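Local atomic coordinates of periplasmic binding protein (Veillonella parvula, PDB entry 4N01), a protein that probably binds a solute in the periplasm, perhaps a metal chelate such as a siderophore or haem, for delivery to a membrane transporter. Residues Thr55-Val59 against Ile146-Ile152; Thr74-Gln79 against Leu100-Tyr104. One frame throughout, in Å; residues are numbered along the deposited sequence.

Contact 1: residues Thr55-Val59 against Ile146-Ile152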
loop_
_atom_site.group_PDB
_atom_site.type_symbol
_atom_site.label_atom_id
_atom_site.label_comp_id
_atom_site.label_asym_id
_atom_site.label_seq_id
_atom_site.Cartn_x
_atom_site.Cartn_y
_atom_site.Cartn_z
ATOM N N THR A 55 -13.277 20.112 2.218
ATOM C CA THR A 55 -13.724 20.547 0.896
ATOM C C THR A 55 -14.591 19.467 0.231
ATOM O O THR A 55 -14.272 18.272 0.283
ATOM C CB THR A 55 -12.514 20.889 -0.007
ATOM O OG1 THR A 55 -11.676 21.838 0.664
ATOM C CG2 THR A 55 -12.968 21.477 -1.348
ATOM N N ASP A 56 -15.699 19.886 -0.374
ATOM C CA ASP A 56 -16.551 18.957 -1.111
ATOM C C ASP A 56 -16.162 18.969 -2.579
ATOM O O ASP A 56 -15.936 20.031 -3.157
ATOM C CB ASP A 56 -18.027 19.323 -0.954
ATOM C CG ASP A 56 -18.551 19.030 0.437
ATOM O OD1 ASP A 56 -18.138 18.003 1.020
ATOM O OD2 ASP A 56 -19.361 19.825 0.960
ATOM N N PHE A 57 -16.078 17.784 -3.174
ATOM C CA PHE A 57 -15.715 17.654 -4.587
ATOM C C PHE A 57 -16.808 16.934 -5.376
ATOM O O PHE A 57 -17.555 16.122 -4.817
ATOM C CB PHE A 57 -14.398 16.873 -4.729
ATOM C CG PHE A 57 -13.216 17.526 -4.052
ATOM C CD1 PHE A 57 -12.529 18.566 -4.674
ATOM C CD2 PHE A 57 -12.790 17.098 -2.803
ATOM C CE1 PHE A 57 -11.435 19.167 -4.056
ATOM C CE2 PHE A 57 -11.692 17.691 -2.174
ATOM C CZ PHE A 57 -11.013 18.721 -2.801
ATOM N N ALA A 58 -16.895 17.220 -6.673
ATOM C CA ALA A 58 -17.834 16.520 -7.550
ATOM C C ALA A 58 -17.320 16.485 -8.979
ATOM O O ALA A 58 -16.677 17.430 -9.421
ATOM C CB ALA A 58 -19.199 17.186 -7.511
ATOM N N VAL A 59 -17.608 15.397 -9.696
ATOM C CA VAL A 59 -17.375 15.346 -11.139
ATOM C C VAL A 59 -18.581 14.757 -11.857
ATOM O O VAL A 59 -19.275 13.897 -11.316
ATOM C CB VAL A 59 -16.104 14.539 -11.511
ATOM C CG1 VAL A 59 -14.872 15.170 -10.881
ATOM C CG2 VAL A 59 -16.243 13.078 -11.076
ATOM N N ILE A 146 -6.563 23.405 -4.773
ATOM C CA ILE A 146 -7.984 23.734 -4.726
ATOM C C ILE A 146 -8.254 25.143 -5.261
ATOM O O ILE A 146 -9.250 25.362 -5.948
ATOM C CB ILE A 146 -8.546 23.494 -3.303
ATOM C CG1 ILE A 146 -8.422 22.003 -2.967
ATOM C CG2 ILE A 146 -9.984 23.944 -3.195
ATOM C CD1 ILE A 146 -8.743 21.652 -1.510
ATOM N N SER A 147 -7.350 26.085 -4.987
ATOM C CA SER A 147 -7.430 27.427 -5.581
ATOM C C SER A 147 -7.506 27.388 -7.099
ATOM O O SER A 147 -8.147 28.238 -7.722
ATOM C CB SER A 147 -6.215 28.269 -5.187
ATOM O OG SER A 147 -6.411 28.882 -3.929
ATOM N N GLN A 148 -6.843 26.398 -7.690
ATOM C CA GLN A 148 -6.752 26.289 -9.139
ATOM C C GLN A 148 -7.751 25.277 -9.682
ATOM O O GLN A 148 -7.575 24.765 -10.789
ATOM C CB GLN A 148 -5.329 25.879 -9.530
ATOM C CG GLN A 148 -4.261 26.821 -9.000
ATOM C CD GLN A 148 -4.325 28.189 -9.649
ATOM O OE1 GLN A 148 -4.283 28.306 -10.874
ATOM N NE2 GLN A 148 -4.434 29.230 -8.830
ATOM N N LYS A 149 -8.779 24.982 -8.886
ATOM C CA LYS A 149 -9.893 24.120 -9.300
ATOM C C LYS A 149 -9.526 22.649 -9.513
ATOM O O LYS A 149 -10.276 21.899 -10.139
ATOM C CB LYS A 149 -10.589 24.678 -10.550
ATOM C CG LYS A 149 -11.076 26.118 -10.412
ATOM C CD LYS A 149 -11.530 26.668 -11.762
ATOM C CE LYS A 149 -12.232 28.014 -11.622
ATOM N NZ LYS A 149 -12.624 28.575 -12.945
ATOM N N VAL A 150 -8.387 22.226 -8.978
ATOM C CA VAL A 150 -8.022 20.814 -9.029
ATOM C C VAL A 150 -8.860 20.033 -8.013
ATOM O O VAL A 150 -8.967 20.442 -6.855
ATOM C CB VAL A 150 -6.519 20.612 -8.703
ATOM C CG1 VAL A 150 -6.160 19.123 -8.665
ATOM C CG2 VAL A 150 -5.648 21.366 -9.711
ATOM N N ASN A 151 -9.458 18.923 -8.448
ATOM C CA ASN A 151 -10.149 17.999 -7.546
ATOM C C ASN A 151 -9.160 17.018 -6.929
ATOM O O ASN A 151 -8.379 16.391 -7.648
ATOM C CB ASN A 151 -11.229 17.226 -8.312
ATOM C CG ASN A 151 -12.393 18.113 -8.737
ATOM O OD1 ASN A 151 -12.860 18.946 -7.959
ATOM N ND2 ASN A 151 -12.859 17.944 -9.973
ATOM N N ILE A 152 -9.190 16.871 -5.604
ATOM C CA ILE A 152 -8.266 15.973 -4.927
ATOM C C ILE A 152 -9.037 14.803 -4.340
ATOM O O ILE A 152 -10.065 14.995 -3.685
ATOM C CB ILE A 152 -7.535 16.683 -3.775
ATOM C CG1 ILE A 152 -6.810 17.924 -4.297
ATOM C CG2 ILE A 152 -6.548 15.735 -3.105
ATOM C CD1 ILE A 152 -6.153 18.759 -3.204
HETATM O O HOH W 1 -15.407 19.642 -7.422
HETATM O O HOH W 2 -15.055 19.747 -11.033
#
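Phe57 points its ring into residues 146-152 and carries most of the apolar contact; CG anti to the carbonyl carbon (chi1 -61°) carries the ring there. The carbonyl O of Ile152 lies 3.4 Å above one face of the Phe57 ring, toward the rim, while Thr55 CG2 covers the opposite face. At the ring edge, Ile146 CD1 comes within 3.9 Å of Phe57 CZ, and the same methyl meets Thr55 OG1 tip to tip at 3.7 Å. The Asn151 amide, 85° to the ring, packs OD1 near its plane, 3.3 Å from Phe57 CD1. Asn151 ND2 also lies 3.5 Å from Val59 CG1.

No direct hydrogen bond spans the segments. Two waters bridge them instead: one accepts from Ala58 N and donates to Asn151 OD1, the other accepts from Asn151 ND2 and donates to Ala58 O.

Lys149 is the C-prime residue of the Schellman motif ending helix 142-147. Trp46 of strand 44-50 meets the Phe57 ring. Shortening Phe57 to alanine is likely to open a gap between Thr55, Ile146 and Ile152 and leave Trp46 without its ring partner. Strand 44-50 pairs with Thr55-Val59, and Trp46 hydrogen-bonds Ile152 O, joining the hairpin to edge strand 151-153.

Contact 2: residues Thr74-Gln79 against Leu100-Tyr104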
loop_
_atom_site.group_PDB
_atom_site.type_symbol
_atom_site.label_atom_id
_atom_site.label_comp_id
_atom_site.label_asym_id
_atom_site.label_seq_id
_atom_site.Cartn_x
_atom_site.Cartn_y
_atom_site.Cartn_z
ATOM N N THR A 74 -0.770 5.578 -8.504
ATOM C CA THR A 74 -0.401 5.379 -9.912
ATOM C C THR A 74 -0.774 3.974 -10.377
ATOM O O THR A 74 -1.358 3.800 -11.454
ATOM C CB THR A 74 1.100 5.614 -10.152
ATOM O OG1 THR A 74 1.385 7.011 -10.037
ATOM C CG2 THR A 74 1.521 5.130 -11.549
ATOM N N GLU A 75 -0.458 2.973 -9.558
ATOM C CA GLU A 75 -0.792 1.597 -9.911
ATOM C C GLU A 75 -2.299 1.364 -9.934
ATOM O O GLU A 75 -2.801 0.689 -10.834
ATOM C CB GLU A 75 -0.023 0.585 -9.029
ATOM C CG GLU A 75 1.492 0.716 -9.269
ATOM C CD GLU A 75 2.361 -0.306 -8.540
ATOM O OE1 GLU A 75 1.866 -1.017 -7.628
ATOM O OE2 GLU A 75 3.567 -0.399 -8.891
HETATM N N MSE A 76 -3.017 1.957 -8.980
HETATM C CA MSE A 76 -4.472 1.847 -8.951
HETATM C C MSE A 76 -5.063 2.381 -10.238
HETATM O O MSE A 76 -5.923 1.747 -10.847
HETATM C CB MSE A 76 -5.051 2.595 -7.749
HETATM C CG MSE A 76 -4.712 1.907 -6.440
HETATM SE SE MSE A 76 -5.247 2.988 -4.917
HETATM C CE MSE A 76 -7.162 2.932 -5.186
HETATM N N MSE A 77 -4.583 3.541 -10.668
HETATM C CA MSE A 77 -5.110 4.147 -11.884
HETATM C C MSE A 77 -4.754 3.339 -13.130
HETATM O O MSE A 77 -5.591 3.156 -14.017
HETATM C CB MSE A 77 -4.643 5.600 -12.011
HETATM C CG MSE A 77 -5.272 6.515 -10.962
HETATM SE SE MSE A 77 -4.990 8.383 -11.420
HETATM C CE MSE A 77 -6.041 8.458 -13.058
ATOM N N LEU A 78 -3.527 2.837 -13.199
ATOM C CA LEU A 78 -3.117 2.037 -14.361
ATOM C C LEU A 78 -3.899 0.719 -14.436
ATOM O O LEU A 78 -4.228 0.232 -15.526
ATOM C CB LEU A 78 -1.606 1.771 -14.335
ATOM C CG LEU A 78 -0.712 3.010 -14.510
ATOM C CD1 LEU A 78 0.743 2.665 -14.245
ATOM C CD2 LEU A 78 -0.865 3.621 -15.910
ATOM N N GLN A 79 -4.210 0.154 -13.275
ATOM C CA GLN A 79 -4.933 -1.111 -13.226
ATOM C C GLN A 79 -6.319 -0.939 -13.850
ATOM O O GLN A 79 -6.831 -1.851 -14.501
ATOM C CB GLN A 79 -5.041 -1.602 -11.776
ATOM C CG GLN A 79 -5.727 -2.955 -11.601
ATOM C CD GLN A 79 -4.900 -4.102 -12.146
ATOM O OE1 GLN A 79 -3.782 -4.349 -11.690
ATOM N NE2 GLN A 79 -5.445 -4.809 -13.133
ATOM N N LEU A 100 1.735 -3.701 -15.200
ATOM C CA LEU A 100 1.347 -2.303 -15.423
ATOM C C LEU A 100 2.475 -1.466 -16.030
ATOM O O LEU A 100 2.297 -0.278 -16.291
ATOM C CB LEU A 100 0.898 -1.661 -14.104
ATOM C CG LEU A 100 -0.231 -2.370 -13.344
ATOM C CD1 LEU A 100 -0.537 -1.656 -12.033
ATOM C CD2 LEU A 100 -1.468 -2.445 -14.220
ATOM N N GLN A 101 3.627 -2.087 -16.261
ATOM C CA GLN A 101 4.807 -1.368 -16.752
ATOM C C GLN A 101 4.580 -0.712 -18.108
ATOM O O GLN A 101 4.942 0.454 -18.314
ATOM C CB GLN A 101 6.022 -2.302 -16.835
ATOM C CG GLN A 101 7.308 -1.608 -17.286
ATOM C CD GLN A 101 7.866 -0.662 -16.233
ATOM O OE1 GLN A 101 8.260 -1.090 -15.141
ATOM N NE2 GLN A 101 7.897 0.632 -16.553
ATOM N N ALA A 102 3.985 -1.455 -19.036
ATOM C CA ALA A 102 3.730 -0.913 -20.364
ATOM C C ALA A 102 2.767 0.273 -20.333
ATOM O O ALA A 102 2.945 1.224 -21.100
ATOM C CB ALA A 102 3.227 -1.994 -21.313
ATOM N N ALA A 103 1.752 0.229 -19.472
ATOM C CA ALA A 103 0.855 1.381 -19.325
ATOM C C ALA A 103 1.577 2.550 -18.637
ATOM O O ALA A 103 1.406 3.708 -19.024
ATOM C CB ALA A 103 -0.426 1.000 -18.563
ATOM N N TYR A 104 2.387 2.240 -17.622
ATOM C CA TYR A 104 3.182 3.251 -16.929
ATOM C C TYR A 104 4.041 4.047 -17.892
ATOM O O TYR A 104 4.189 5.261 -17.733
ATOM C CB TYR A 104 4.088 2.600 -15.878
ATOM C CG TYR A 104 4.984 3.570 -15.120
ATOM C CD1 TYR A 104 4.503 4.288 -14.032
ATOM C CD2 TYR A 104 6.316 3.751 -15.488
ATOM C CE1 TYR A 104 5.326 5.166 -13.328
ATOM C CE2 TYR A 104 7.145 4.629 -14.799
ATOM C CZ TYR A 104 6.640 5.334 -13.721
ATOM O OH TYR A 104 7.457 6.199 -13.028
#
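Leu78 and Leu100 reach across to the opposing backbones and lead a contact made by packing, with no hydrogen bond crossing between the segments. With CG anti to its carbonyl carbon (chi1 -66°), Leu78 divides its methyls between two neighbours: CD1 lies 3.7 Å from Tyr104 CB, and CD2 sits 3.8 Å from Ala103 CB. Leu100 forks in a similar way over one turn of the facing helix. Its CD1 approaches the carbonyl O of Glu75 to 3.5 Å, and its CD2 lies 3.8 Å from Gln79 CA, the two methyls lying along one side of the turn closed by the backbone hydrogen bond from Gln79 N to Glu75 O.

Gln79 folds back, bringing OE1 to 3.9 Å from Leu100 CD2. The Glu75 chain crosses Leu100 at about a right angle, its CB against the CD1 methyl, while OE2 forms a salt bridge with Arg319 and takes hydrogen bonds from Gln71 and the backbone N of Tyr97. Tyr104 swings its ring anti to its own backbone N (chi1 179°) and presents an edge to Thr74, whose CG2 lies in the ring plane, 4.0 Å from Tyr104 CD1. The Thr74 hydroxyl is engaged with Ser68 and Ser70.

The contact thus packs helix 71-79, the crossover between strands 66-68 and 86-90, against the short helix 101-104. Strand 86-90 runs beside it, with Thr89 touching both Thr74 and Tyr104 and Met86 touching Leu78, while helix 165-178 packs against Gln79.

In the fold
From the N terminus the chain first forms the hairpin 44-50/53-59, whose second strand enters contact 1, and then begins the five-stranded parallel sheet with strand 66-68. Helix 71-79 follows as the crossover to the adjacent strand 86-90, and the short helix 101-104 precedes strand 109-111 at one edge; contact 2 closes this small loop by packing the two helices together. The chain continues through strand 127-129 to strand 151-153 at the other edge, where contact 1 closes a longer loop against the hairpin. Contact 2 is nested inside the loop closed by contact 1. The two do not touch; their centres are about 24 Å apart.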